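Local coordinates for mandelate racemase/muconate lactonizing enzyme family protein (Azoarcus sp., PDB 2QDE), which is of unknown specific function but belongs to the enolase superfamily, pairing an N-terminal capping domain with a barrel domain that carries a barium ion, at residues A[7-12]-A[382-387]; A[33-38]-A[47-52]; A[135-140]-A[350-355]; A[154-159]-A[334-339]. One frame throughout, in Å; residues are numbered along the deposited sequence.

Interaction 1: residues A[7-12]-A[382-387]; sequences KVEVIP and KAARVV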
loop_
_atom_site.group_PDB
_atom_site.type_symbol
_atom_site.label_atom_id
_atom_site.label_comp_id
_atom_site.label_asym_id
_atom_site.label_seq_id
_atom_site.Cartn_x
_atom_site.Cartn_y
_atom_site.Cartn_z
ATOM N N LYS A 7 -5.184 -0.344 -52.839
ATOM C CA LYS A 7 -6.420 -1.103 -52.773
ATOM C C LYS A 7 -6.469 -1.979 -51.528
ATOM O O LYS A 7 -5.510 -2.676 -51.205
ATOM C CB LYS A 7 -6.538 -1.952 -54.042
ATOM C CG LYS A 7 -7.829 -2.723 -54.234
ATOM C CD LYS A 7 -7.800 -3.377 -55.623
ATOM C CE LYS A 7 -8.681 -4.613 -55.697
ATOM N NZ LYS A 7 -8.490 -5.355 -56.988
ATOM N N VAL A 8 -7.595 -1.928 -50.824
ATOM C CA VAL A 8 -7.769 -2.729 -49.626
ATOM C C VAL A 8 -8.932 -3.682 -49.866
ATOM O O VAL A 8 -10.058 -3.253 -50.141
ATOM C CB VAL A 8 -8.045 -1.829 -48.401
ATOM C CG1 VAL A 8 -8.241 -2.675 -47.160
ATOM C CG2 VAL A 8 -6.884 -0.867 -48.208
ATOM N N GLU A 9 -8.654 -4.978 -49.767
ATOM C CA GLU A 9 -9.662 -6.005 -50.004
ATOM C C GLU A 9 -9.851 -6.980 -48.841
ATOM O O GLU A 9 -8.892 -7.595 -48.374
ATOM C CB GLU A 9 -9.297 -6.780 -51.278
ATOM C CG GLU A 9 -10.030 -8.098 -51.459
ATOM C CD GLU A 9 -9.612 -8.817 -52.727
ATOM O OE1 GLU A 9 -8.504 -8.533 -53.233
ATOM O OE2 GLU A 9 -10.382 -9.676 -53.212
ATOM N N VAL A 10 -11.100 -7.123 -48.396
ATOM C CA VAL A 10 -11.440 -8.024 -47.297
ATOM C C VAL A 10 -12.397 -9.107 -47.778
ATOM O O VAL A 10 -13.498 -8.810 -48.234
ATOM C CB VAL A 10 -12.098 -7.261 -46.130
ATOM C CG1 VAL A 10 -12.441 -8.228 -45.009
ATOM C CG2 VAL A 10 -11.157 -6.179 -45.625
ATOM N N ILE A 11 -11.963 -10.359 -47.667
ATOM C CA ILE A 11 -12.735 -11.515 -48.109
ATOM C C ILE A 11 -13.267 -12.349 -46.948
ATOM O O ILE A 11 -12.490 -12.894 -46.157
ATOM C CB ILE A 11 -11.863 -12.453 -48.976
ATOM C CG1 ILE A 11 -11.148 -11.649 -50.060
ATOM C CG2 ILE A 11 -12.719 -13.558 -49.575
ATOM C CD1 ILE A 11 -10.074 -12.424 -50.769
ATOM N N PRO A 12 -14.600 -12.477 -46.837
ATOM C CA PRO A 12 -15.188 -13.269 -45.751
ATOM C C PRO A 12 -15.211 -14.754 -46.124
ATOM O O PRO A 12 -15.801 -15.137 -47.136
ATOM C CB PRO A 12 -16.589 -12.685 -45.632
ATOM C CG PRO A 12 -16.928 -12.393 -47.072
ATOM C CD PRO A 12 -15.645 -11.782 -47.615
ATOM N N LYS A 382 -22.481 -13.800 -48.494
ATOM C CA LYS A 382 -21.549 -12.691 -48.345
ATOM C C LYS A 382 -20.613 -12.551 -49.537
ATOM O O LYS A 382 -20.412 -13.489 -50.308
ATOM C CB LYS A 382 -20.728 -12.857 -47.061
ATOM C CG LYS A 382 -21.555 -12.700 -45.794
ATOM C CD LYS A 382 -20.696 -12.552 -44.536
ATOM C CE LYS A 382 -21.569 -12.140 -43.348
ATOM N NZ LYS A 382 -20.844 -12.153 -42.039
ATOM N N ALA A 383 -20.041 -11.364 -49.679
ATOM C CA ALA A 383 -19.136 -11.088 -50.775
ATOM C C ALA A 383 -17.924 -10.321 -50.271
ATOM O O ALA A 383 -17.972 -9.687 -49.217
ATOM C CB ALA A 383 -19.856 -10.281 -51.851
ATOM N N ALA A 384 -16.833 -10.398 -51.023
ATOM C CA ALA A 384 -15.619 -9.693 -50.661
ATOM C C ALA A 384 -15.888 -8.208 -50.824
ATOM O O ALA A 384 -16.707 -7.809 -51.652
ATOM C CB ALA A 384 -14.475 -10.114 -51.576
ATOM N N ARG A 385 -15.209 -7.388 -50.030
ATOM C CA ARG A 385 -15.385 -5.953 -50.135
ATOM C C ARG A 385 -14.073 -5.309 -50.567
ATOM O O ARG A 385 -13.002 -5.680 -50.079
ATOM C CB ARG A 385 -15.845 -5.367 -48.805
ATOM C CG ARG A 385 -16.115 -3.898 -48.922
ATOM C CD ARG A 385 -16.798 -3.341 -47.704
ATOM N NE ARG A 385 -16.927 -1.893 -47.828
ATOM C CZ ARG A 385 -17.369 -1.107 -46.862
ATOM N NH1 ARG A 385 -17.721 -1.640 -45.699
ATOM N NH2 ARG A 385 -17.466 0.201 -47.059
ATOM N N VAL A 386 -14.159 -4.347 -51.483
ATOM C CA VAL A 386 -12.970 -3.672 -52.000
ATOM C C VAL A 386 -13.079 -2.153 -51.905
ATOM O O VAL A 386 -14.128 -1.572 -52.188
ATOM C CB VAL A 386 -12.714 -4.072 -53.478
ATOM C CG1 VAL A 386 -11.468 -3.382 -54.009
ATOM C CG2 VAL A 386 -12.559 -5.580 -53.588
ATOM N N VAL A 387 -11.985 -1.522 -51.491
ATOM C CA VAL A 387 -11.923 -0.078 -51.346
ATOM C C VAL A 387 -10.685 0.419 -52.073
ATOM O O VAL A 387 -9.593 -0.114 -51.880
ATOM C CB VAL A 387 -11.797 0.353 -49.864
ATOM C CG1 VAL A 387 -11.994 1.858 -49.747
ATOM C CG2 VAL A 387 -12.806 -0.388 -49.003
#
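Lys7 slants across Val386 with its aliphatic stem. Its CB lies 4.2 Å from Val387 O. CG then comes to 3.7 Å from Val386 CG1, CD passes the same methyl a little farther off, and CE closes to 3.5 Å from Val386 CG1, tighter than ordinary carbon contact. CG stands anti to the backbone N (chi1 -174°) and the rest of the chain is extended, which carries the methylenes over the valine in a row and the ammonium beyond it. A lysine suits this partly exposed edge because its aliphatic stem can cover an exposed valine while its charge goes toward the more exposed side. The other branch of Val386, CG2, rests loosely against CB and CG of Glu9.

Beneath these side chains the last strand of the chain joins an early one, antiparallel, as an outer strand, within this chain, of the four-stranded sheet of the N-terminal domain. Val8 with Val387 and Val10 with Arg385 form hydrogen-bonded pairs, each using both amides; Val8 N to Val387 O measures 2.9 Å and is nearly straight at 172°. Their side chains share the other face, where Val8, Val10 and Val387 meet Leu79 or helix 62-78, a place suited to beta-branched residues. Arg385 starts on that face but runs outward to a salt bridge with Asp71. Beyond the last bridged pair, the Pro12 ring, having no amide hydrogen to offer, meets the incoming chain by carbon: CD lies 3.5 Å from Ala383 O, and CG is 3.8 Å from Lys382 CB. Lys382 turns its ammonium to Gln62 and Asp63.

Interaction 2: residues A[33-38]-A[47-52]; sequences GVLLKL and IADAGD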
loop_
_atom_site.group_PDB
_atom_site.type_symbol
_atom_site.label_atom_id
_atom_site.label_comp_id
_atom_site.label_asym_id
_atom_site.label_seq_id
_atom_site.Cartn_x
_atom_site.Cartn_y
_atom_site.Cartn_z
ATOM N N GLY A 33 -14.223 -16.510 -40.668
ATOM C CA GLY A 33 -13.167 -15.535 -40.514
ATOM C C GLY A 33 -13.070 -14.577 -41.675
ATOM O O GLY A 33 -13.999 -14.441 -42.465
ATOM N N VAL A 34 -11.926 -13.919 -41.795
ATOM C CA VAL A 34 -11.729 -12.959 -42.856
ATOM C C VAL A 34 -10.298 -12.982 -43.374
ATOM O O VAL A 34 -9.365 -13.240 -42.617
ATOM C CB VAL A 34 -12.090 -11.544 -42.331
ATOM C CG1 VAL A 34 -11.074 -10.524 -42.782
ATOM C CG2 VAL A 34 -13.479 -11.160 -42.801
ATOM N N LEU A 35 -10.138 -12.735 -44.673
ATOM C CA LEU A 35 -8.821 -12.662 -45.289
ATOM C C LEU A 35 -8.656 -11.222 -45.747
ATOM O O LEU A 35 -9.618 -10.589 -46.190
ATOM C CB LEU A 35 -8.698 -13.590 -46.499
ATOM C CG LEU A 35 -8.783 -15.107 -46.318
ATOM C CD1 LEU A 35 -8.351 -15.765 -47.625
ATOM C CD2 LEU A 35 -7.888 -15.581 -45.173
ATOM N N LEU A 36 -7.439 -10.705 -45.638
ATOM C CA LEU A 36 -7.152 -9.336 -46.031
ATOM C C LEU A 36 -6.082 -9.280 -47.108
ATOM O O LEU A 36 -5.108 -10.033 -47.079
ATOM C CB LEU A 36 -6.669 -8.533 -44.820
ATOM C CG LEU A 36 -6.127 -7.117 -45.069
ATOM C CD1 LEU A 36 -7.239 -6.210 -45.585
ATOM C CD2 LEU A 36 -5.547 -6.562 -43.778
ATOM N N LYS A 37 -6.270 -8.379 -48.060
ATOM C CA LYS A 37 -5.291 -8.182 -49.112
ATOM C C LYS A 37 -5.024 -6.697 -49.239
ATOM O O LYS A 37 -5.947 -5.912 -49.464
ATOM C CB LYS A 37 -5.784 -8.726 -50.458
ATOM C CG LYS A 37 -5.748 -10.235 -50.569
ATOM C CD LYS A 37 -6.161 -10.692 -51.966
ATOM C CE LYS A 37 -6.221 -12.216 -52.062
ATOM N NZ LYS A 37 -6.712 -12.667 -53.406
ATOM N N LEU A 38 -3.762 -6.316 -49.071
ATOM C CA LEU A 38 -3.353 -4.928 -49.205
ATOM C C LEU A 38 -2.559 -4.839 -50.504
ATOM O O LEU A 38 -1.389 -5.228 -50.560
ATOM C CB LEU A 38 -2.482 -4.495 -48.025
ATOM C CG LEU A 38 -3.106 -4.545 -46.626
ATOM C CD1 LEU A 38 -2.133 -3.916 -45.631
ATOM C CD2 LEU A 38 -4.438 -3.802 -46.608
ATOM N N ILE A 47 -0.885 -10.221 -47.765
ATOM C CA ILE A 47 -2.049 -11.011 -47.363
ATOM C C ILE A 47 -2.056 -11.380 -45.885
ATOM O O ILE A 47 -1.008 -11.434 -45.243
ATOM C CB ILE A 47 -2.143 -12.323 -48.176
ATOM C CG1 ILE A 47 -0.908 -13.194 -47.910
ATOM C CG2 ILE A 47 -2.249 -12.003 -49.656
ATOM C CD1 ILE A 47 -0.949 -14.543 -48.596
ATOM N N ALA A 48 -3.245 -11.645 -45.353
ATOM C CA ALA A 48 -3.394 -12.019 -43.945
ATOM C C ALA A 48 -4.720 -12.735 -43.711
ATOM O O ALA A 48 -5.677 -12.542 -44.464
ATOM C CB ALA A 48 -3.310 -10.783 -43.058
ATOM N N ASP A 49 -4.754 -13.556 -42.663
ATOM C CA ASP A 49 -5.931 -14.336 -42.277
ATOM C C ASP A 49 -6.224 -14.010 -40.810
ATOM O O ASP A 49 -5.417 -14.334 -39.937
ATOM C CB ASP A 49 -5.619 -15.830 -42.405
ATOM C CG ASP A 49 -6.842 -16.722 -42.200
ATOM O OD1 ASP A 49 -7.888 -16.241 -41.702
ATOM O OD2 ASP A 49 -6.745 -17.924 -42.536
ATOM N N ALA A 50 -7.363 -13.375 -40.543
ATOM C CA ALA A 50 -7.731 -13.013 -39.177
ATOM C C ALA A 50 -7.918 -14.255 -38.314
ATOM O O ALA A 50 -7.719 -14.224 -37.092
ATOM C CB ALA A 50 -9.015 -12.189 -39.179
ATOM N N GLY A 51 -8.299 -15.347 -38.967
ATOM C CA GLY A 51 -8.537 -16.586 -38.260
ATOM C C GLY A 51 -9.972 -16.597 -37.772
ATOM O O GLY A 51 -10.783 -15.761 -38.167
ATOM N N ASP A 52 -10.286 -17.545 -36.902
ATOM C CA ASP A 52 -11.626 -17.675 -36.362
ATOM C C ASP A 52 -12.086 -16.444 -35.570
ATOM O O ASP A 52 -11.278 -15.717 -34.998
ATOM C CB ASP A 52 -11.680 -18.923 -35.477
ATOM C CG ASP A 52 -13.070 -19.210 -34.960
ATOM O OD1 ASP A 52 -14.035 -19.024 -35.726
ATOM O OD2 ASP A 52 -13.195 -19.632 -33.787
#
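Leu35 lays its CD2 methyl over the carboxylate of Asp49, 3.4 Å from Asp49 CG, with both oxygens at similar range. This is a non-hydrogen-bonded pair of the beta hairpin formed by strands 31-40 and 45-49, at one margin of the antiparallel sheet of the N-terminal domain. Leu35 CG sits beside its own backbone N (chi1 -65°), and this swings the methyl across to the partner strand. On the same face, Lys37 and Ile47 run side by side, Lys37 CG to Ile47 CG2 4.0 Å, before the lysine ends in a salt bridge with Glu371. The opposite face is apolar: Leu36 CB lies 4.4 Å from Ala48 CB, and the short Ala48 meets Phe109 of helix 101-119.

Leu36 N gives a 2.8 Å bond to Ala48 O, and toward the end of the hairpin Ala50 N binds Val34 O. There Gly33, with no side chain, brings its CA to 3.4 Å from Gly51 O. Asp49 serves two partners: OD2 bonds Ser302 across the domain boundary, while OD1 closes an Asx turn, taking the amide of Gly51 at 2.9 Å from above the carboxylate plane, 48° out of it.

Interaction 3: residues A[135-140]-A[350-355]; sequences IPLGLV and PRFEGG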
loop_
_atom_site.group_PDB
_atom_site.type_symbol
_atom_site.label_atom_id
_atom_site.label_comp_id
_atom_site.label_asym_id
_atom_site.label_seq_id
_atom_site.Cartn_x
_atom_site.Cartn_y
_atom_site.Cartn_z
ATOM N N ILE A 135 9.976 -24.476 -33.379
ATOM C CA ILE A 135 9.211 -24.162 -32.184
ATOM C C ILE A 135 8.520 -25.369 -31.578
ATOM O O ILE A 135 7.644 -25.971 -32.207
ATOM C CB ILE A 135 8.130 -23.112 -32.535
ATOM C CG1 ILE A 135 8.772 -21.956 -33.302
ATOM C CG2 ILE A 135 7.415 -22.639 -31.276
ATOM C CD1 ILE A 135 7.775 -21.104 -34.062
ATOM N N PRO A 136 8.896 -25.741 -30.345
ATOM C CA PRO A 136 8.259 -26.891 -29.698
ATOM C C PRO A 136 6.800 -26.550 -29.375
ATOM O O PRO A 136 6.502 -25.466 -28.859
ATOM C CB PRO A 136 9.116 -27.101 -28.448
ATOM C CG PRO A 136 9.601 -25.711 -28.132
ATOM C CD PRO A 136 9.960 -25.175 -29.497
ATOM N N LEU A 137 5.897 -27.482 -29.674
ATOM C CA LEU A 137 4.476 -27.265 -29.458
ATOM C C LEU A 137 3.797 -28.196 -28.464
ATOM O O LEU A 137 4.269 -29.295 -28.176
ATOM C CB LEU A 137 3.728 -27.384 -30.789
ATOM C CG LEU A 137 4.099 -26.448 -31.937
ATOM C CD1 LEU A 137 3.437 -26.948 -33.228
ATOM C CD2 LEU A 137 3.659 -25.024 -31.610
ATOM N N GLY A 138 2.665 -27.715 -27.961
ATOM C CA GLY A 138 1.819 -28.458 -27.052
ATOM C C GLY A 138 0.483 -28.415 -27.775
ATOM O O GLY A 138 0.357 -27.669 -28.748
ATOM N N LEU A 139 -0.518 -29.170 -27.333
ATOM C CA LEU A 139 -1.797 -29.158 -28.045
ATOM C C LEU A 139 -3.029 -29.283 -27.163
ATOM O O LEU A 139 -3.003 -29.975 -26.143
ATOM C CB LEU A 139 -1.810 -30.291 -29.071
ATOM C CG LEU A 139 -2.349 -29.994 -30.467
ATOM C CD1 LEU A 139 -1.420 -29.009 -31.176
ATOM C CD2 LEU A 139 -2.446 -31.302 -31.252
ATOM N N VAL A 140 -4.107 -28.610 -27.566
ATOM C CA VAL A 140 -5.378 -28.654 -26.842
ATOM C C VAL A 140 -6.181 -29.832 -27.395
ATOM O O VAL A 140 -6.233 -30.022 -28.605
ATOM C CB VAL A 140 -6.219 -27.378 -27.081
ATOM C CG1 VAL A 140 -7.459 -27.402 -26.194
ATOM C CG2 VAL A 140 -5.397 -26.146 -26.794
ATOM N N PRO A 350 2.800 -24.076 -43.145
ATOM C CA PRO A 350 4.054 -24.191 -42.389
ATOM C C PRO A 350 4.215 -25.622 -41.880
ATOM O O PRO A 350 3.231 -26.284 -41.531
ATOM C CB PRO A 350 3.863 -23.184 -41.262
ATOM C CG PRO A 350 3.074 -22.102 -41.934
ATOM C CD PRO A 350 2.042 -22.882 -42.726
ATOM N N ARG A 351 5.456 -26.093 -41.829
ATOM C CA ARG A 351 5.737 -27.455 -41.399
ATOM C C ARG A 351 5.517 -27.771 -39.916
ATOM O O ARG A 351 6.151 -27.192 -39.034
ATOM C CB ARG A 351 7.169 -27.831 -41.796
ATOM C CG ARG A 351 7.573 -29.243 -41.407
ATOM C CD ARG A 351 8.614 -29.794 -42.368
ATOM N NE ARG A 351 9.969 -29.302 -42.123
ATOM C CZ ARG A 351 10.842 -29.891 -41.304
ATOM N NH1 ARG A 351 10.498 -30.993 -40.646
ATOM N NH2 ARG A 351 12.065 -29.395 -41.159
ATOM N N PHE A 352 4.604 -28.704 -39.667
ATOM C CA PHE A 352 4.289 -29.178 -38.325
ATOM C C PHE A 352 4.743 -30.631 -38.368
ATOM O O PHE A 352 4.130 -31.453 -39.056
ATOM C CB PHE A 352 2.785 -29.136 -38.070
ATOM C CG PHE A 352 2.238 -27.757 -37.847
ATOM C CD1 PHE A 352 2.247 -27.189 -36.574
ATOM C CD2 PHE A 352 1.684 -27.039 -38.903
ATOM C CE1 PHE A 352 1.712 -25.920 -36.357
ATOM C CE2 PHE A 352 1.146 -25.770 -38.702
ATOM C CZ PHE A 352 1.156 -25.210 -37.424
ATOM N N GLU A 353 5.806 -30.951 -37.641
ATOM C CA GLU A 353 6.324 -32.310 -37.642
ATOM C C GLU A 353 6.988 -32.689 -36.318
ATOM O O GLU A 353 7.749 -31.903 -35.750
ATOM C CB GLU A 353 7.332 -32.460 -38.783
ATOM C CG GLU A 353 7.761 -33.892 -39.058
ATOM C CD GLU A 353 8.948 -33.959 -39.999
ATOM O OE1 GLU A 353 8.960 -33.203 -40.996
ATOM O OE2 GLU A 353 9.869 -34.768 -39.745
ATOM N N GLY A 354 6.696 -33.895 -35.837
ATOM C CA GLY A 354 7.273 -34.368 -34.591
ATOM C C GLY A 354 6.983 -33.485 -33.390
ATOM O O GLY A 354 7.771 -33.449 -32.444
ATOM N N GLY A 355 5.853 -32.780 -33.416
ATOM C CA GLY A 355 5.503 -31.911 -32.306
ATOM C C GLY A 355 6.232 -30.578 -32.342
ATOM O O GLY A 355 6.351 -29.901 -31.318
#
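A single backbone hydrogen bond and one leucine-phenylalanine contact make up this small, buried junction, in which a beta turn docks on the first strand of the barrel domain. Leu137, in the break midway along strand 135-140, supplies both halves. Its amide N donates to Gly355 O at 3.0 Å, with an N-H...O angle of 159° and the donor tilted from the carbonyl plane. The same oxygen lies 3.7 Å from Leu137 CB, so the side chain packs beside the oxygen its amide binds.

With CG of Leu137 turned away from the carbonyl carbon (chi1 -59°), the CD1 methyl reaches the rim of the Phe352 ring: 3.6 Å from Phe352 CD1 and 3.7 Å from Phe352 CE1. The methyl approaches in the plane of the ring, at an edge, and the two side chains cross at about a right angle. Leucine provides a slim branched tip for this, and phenylalanine a broad, rigid ring whose edge it meets.

Gly354 and Gly355 both have positive phi, close to the values of a type I' turn, which glycine adopts easily; this turn reverses the chain between strands 351-353 and 356-358 and presents Gly355 O to Leu137. On the exposed side of the hairpin, Arg351 NH1 meets Glu353 OE1 in a salt bridge of 2.7 Å.

Strand 356-358 lies between strand 135-140 and strand 351-353 in the sheet, and its Leu357 touches both Leu137 and Phe352. Helix 328-332 backs the phenylalanine through Pro329 and Leu330, while the other edge of strand 135-140 pairs with the chain at His162 and Phe163.

Interaction 4: residues A[154-159]-A[334-339]; sequences LAVLRE and DCLNSR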
loop_
_atom_site.group_PDB
_atom_site.type_symbol
_atom_site.label_atom_id
_atom_site.label_comp_id
_atom_site.label_asym_id
_atom_site.label_seq_id
_atom_site.Cartn_x
_atom_site.Cartn_y
_atom_site.Cartn_z
ATOM N N LEU A 154 -2.762 -39.629 -25.574
ATOM C CA LEU A 154 -1.674 -40.550 -25.852
ATOM C C LEU A 154 -1.185 -40.414 -27.293
ATOM O O LEU A 154 0.012 -40.463 -27.548
ATOM C CB LEU A 154 -2.128 -41.987 -25.583
ATOM C CG LEU A 154 -2.349 -42.345 -24.110
ATOM C CD1 LEU A 154 -3.052 -43.690 -23.995
ATOM C CD2 LEU A 154 -1.000 -42.379 -23.401
ATOM N N ALA A 155 -2.111 -40.238 -28.231
ATOM C CA ALA A 155 -1.752 -40.086 -29.642
ATOM C C ALA A 155 -0.917 -38.820 -29.826
ATOM O O ALA A 155 0.089 -38.824 -30.535
ATOM C CB ALA A 155 -3.013 -40.003 -30.498
ATOM N N VAL A 156 -1.347 -37.741 -29.180
ATOM C CA VAL A 156 -0.651 -36.462 -29.255
ATOM C C VAL A 156 0.764 -36.580 -28.697
ATOM O O VAL A 156 1.717 -36.081 -29.293
ATOM C CB VAL A 156 -1.410 -35.377 -28.463
ATOM C CG1 VAL A 156 -0.537 -34.144 -28.297
ATOM C CG2 VAL A 156 -2.697 -35.016 -29.197
ATOM N N LEU A 157 0.898 -37.243 -27.551
ATOM C CA LEU A 157 2.207 -37.422 -26.941
ATOM C C LEU A 157 3.095 -38.293 -27.826
ATOM O O LEU A 157 4.291 -38.028 -27.964
ATOM C CB LEU A 157 2.062 -38.042 -25.545
ATOM C CG LEU A 157 1.456 -37.094 -24.499
ATOM C CD1 LEU A 157 1.113 -37.856 -23.233
ATOM C CD2 LEU A 157 2.434 -35.962 -24.210
ATOM N N ARG A 158 2.514 -39.325 -28.435
ATOM C CA ARG A 158 3.285 -40.211 -29.313
ATOM C C ARG A 158 3.850 -39.461 -30.518
ATOM O O ARG A 158 4.929 -39.789 -31.014
ATOM C CB ARG A 158 2.419 -41.385 -29.796
ATOM C CG ARG A 158 2.587 -42.654 -28.964
ATOM C CD ARG A 158 1.838 -43.848 -29.563
ATOM N NE ARG A 158 0.422 -43.863 -29.194
ATOM C CZ ARG A 158 -0.580 -43.643 -30.041
ATOM N NH1 ARG A 158 -0.327 -43.389 -31.323
ATOM N NH2 ARG A 158 -1.836 -43.676 -29.607
ATOM N N GLU A 159 3.121 -38.448 -30.979
ATOM C CA GLU A 159 3.549 -37.654 -32.127
ATOM C C GLU A 159 4.740 -36.759 -31.784
ATOM O O GLU A 159 5.482 -36.340 -32.675
ATOM C CB GLU A 159 2.379 -36.807 -32.632
ATOM C CG GLU A 159 2.665 -35.986 -33.888
ATOM C CD GLU A 159 3.181 -36.823 -35.042
ATOM O OE1 GLU A 159 2.730 -37.982 -35.195
ATOM O OE2 GLU A 159 4.037 -36.314 -35.809
ATOM N N ASP A 334 -7.902 -31.819 -38.695
ATOM C CA ASP A 334 -7.926 -32.979 -37.809
ATOM C C ASP A 334 -6.762 -33.960 -38.018
ATOM O O ASP A 334 -6.966 -35.107 -38.398
ATOM C CB ASP A 334 -9.274 -33.699 -37.966
ATOM C CG ASP A 334 -9.509 -34.749 -36.898
ATOM O OD1 ASP A 334 -9.059 -34.557 -35.755
ATOM O OD2 ASP A 334 -10.164 -35.767 -37.189
ATOM N N CYS A 335 -5.542 -33.497 -37.763
ATOM C CA CYS A 335 -4.345 -34.329 -37.896
ATOM C C CYS A 335 -3.298 -33.842 -36.897
ATOM O O CYS A 335 -3.530 -32.852 -36.192
ATOM C CB CYS A 335 -3.793 -34.258 -39.321
ATOM S SG CYS A 335 -3.646 -32.590 -39.951
ATOM N N LEU A 336 -2.153 -34.519 -36.835
ATOM C CA LEU A 336 -1.113 -34.145 -35.875
ATOM C C LEU A 336 0.156 -33.575 -36.490
ATOM O O LEU A 336 1.048 -33.126 -35.773
ATOM C CB LEU A 336 -0.771 -35.347 -34.990
ATOM C CG LEU A 336 -1.949 -35.852 -34.151
ATOM C CD1 LEU A 336 -1.583 -37.147 -33.462
ATOM C CD2 LEU A 336 -2.346 -34.784 -33.134
ATOM N N ASN A 337 0.247 -33.624 -37.811
ATOM C CA ASN A 337 1.386 -33.058 -38.525
ATOM C C ASN A 337 0.859 -32.509 -39.845
ATOM O O ASN A 337 -0.249 -32.857 -40.270
ATOM C CB ASN A 337 2.496 -34.098 -38.741
ATOM C CG ASN A 337 1.986 -35.377 -39.344
ATOM O OD1 ASN A 337 1.486 -35.390 -40.472
ATOM N ND2 ASN A 337 2.103 -36.467 -38.597
ATOM N N SER A 338 1.635 -31.639 -40.479
ATOM C CA SER A 338 1.215 -30.996 -41.723
ATOM C C SER A 338 1.374 -31.783 -43.020
ATOM O O SER A 338 0.881 -31.347 -44.064
ATOM C CB SER A 338 1.934 -29.657 -41.871
ATOM O OG SER A 338 3.339 -29.846 -41.872
ATOM N N ARG A 339 2.070 -32.916 -42.990
ATOM C CA ARG A 339 2.216 -33.683 -44.225
ATOM C C ARG A 339 0.845 -34.266 -44.564
ATOM O O ARG A 339 0.563 -34.594 -45.713
ATOM C CB ARG A 339 3.262 -34.800 -44.082
ATOM C CG ARG A 339 3.266 -35.498 -42.743
ATOM C CD ARG A 339 4.030 -36.822 -42.786
ATOM N NE ARG A 339 3.269 -37.843 -43.507
ATOM C CZ ARG A 339 3.546 -39.147 -43.484
ATOM N NH1 ARG A 339 4.575 -39.603 -42.776
ATOM N NH2 ARG A 339 2.785 -39.998 -44.169
#
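Asn337 ND2 donates a weak hydrogen bond to Glu159 OE2, long at 3.4 Å though nearly straight (165°). The amide and carboxylate planes stand 61° apart, so the groups meet across one another and do not lie flat together. In Glu159 the first torsion, with CG anti to the backbone N, lays CG beside Leu336, and a bend at the next bond, chi2 55°, then turns the carboxylate to the asparagine.

Glu159 CG lies 3.7 Å from Leu336 CB, the two side chains sliding past each other in opposite directions. Glutamate fits well here, with an aliphatic stem for the leucine and an acid group for the asparagine. Leu336 is the main apolar side chain of the contact and has the largest share of the buried surface. Its CD1 methyl rests 3.8 Å from Ala155 O, where the small Ala155 probably lets the methyl approach the helix backbone, and its CD2 touches Val156 CG2 at 4.0 Å, crossing that side chain at about a right angle.

Segment 334-339 starts where helix 328-332 ends in a Schellman motif, with Asp334 at positive phi, and the chain then runs as an irregular loop over helix 146-159, the helix following the first barrel strand. Leu139 of that strand, 135-140, touches both Val156 and Leu336, so loop and helix pack together against it.

In the fold
Interactions 1 and 2 build one sheet: strand 5-15 pairs with 385-387 in the first and, on its other side, with strand 31-40, which continues into interaction 2. Both rest on ladders of backbone hydrogen bonds, but interaction 1 is a partly exposed margin, whereas interaction 2 is buried, lies nearer the barrel and sets its charged Lys37 and Asp49 among apolar neighbours. Interactions 3 and 4 belong to the barrel domain, their centres about 9 Å apart, and they meet where Phe352 N bonds Ser338 OG. They are smaller and rely on a leucine each: interaction 3 is buried, with one backbone bond, and interaction 4 lies at the surface, with a weak side-chain bond.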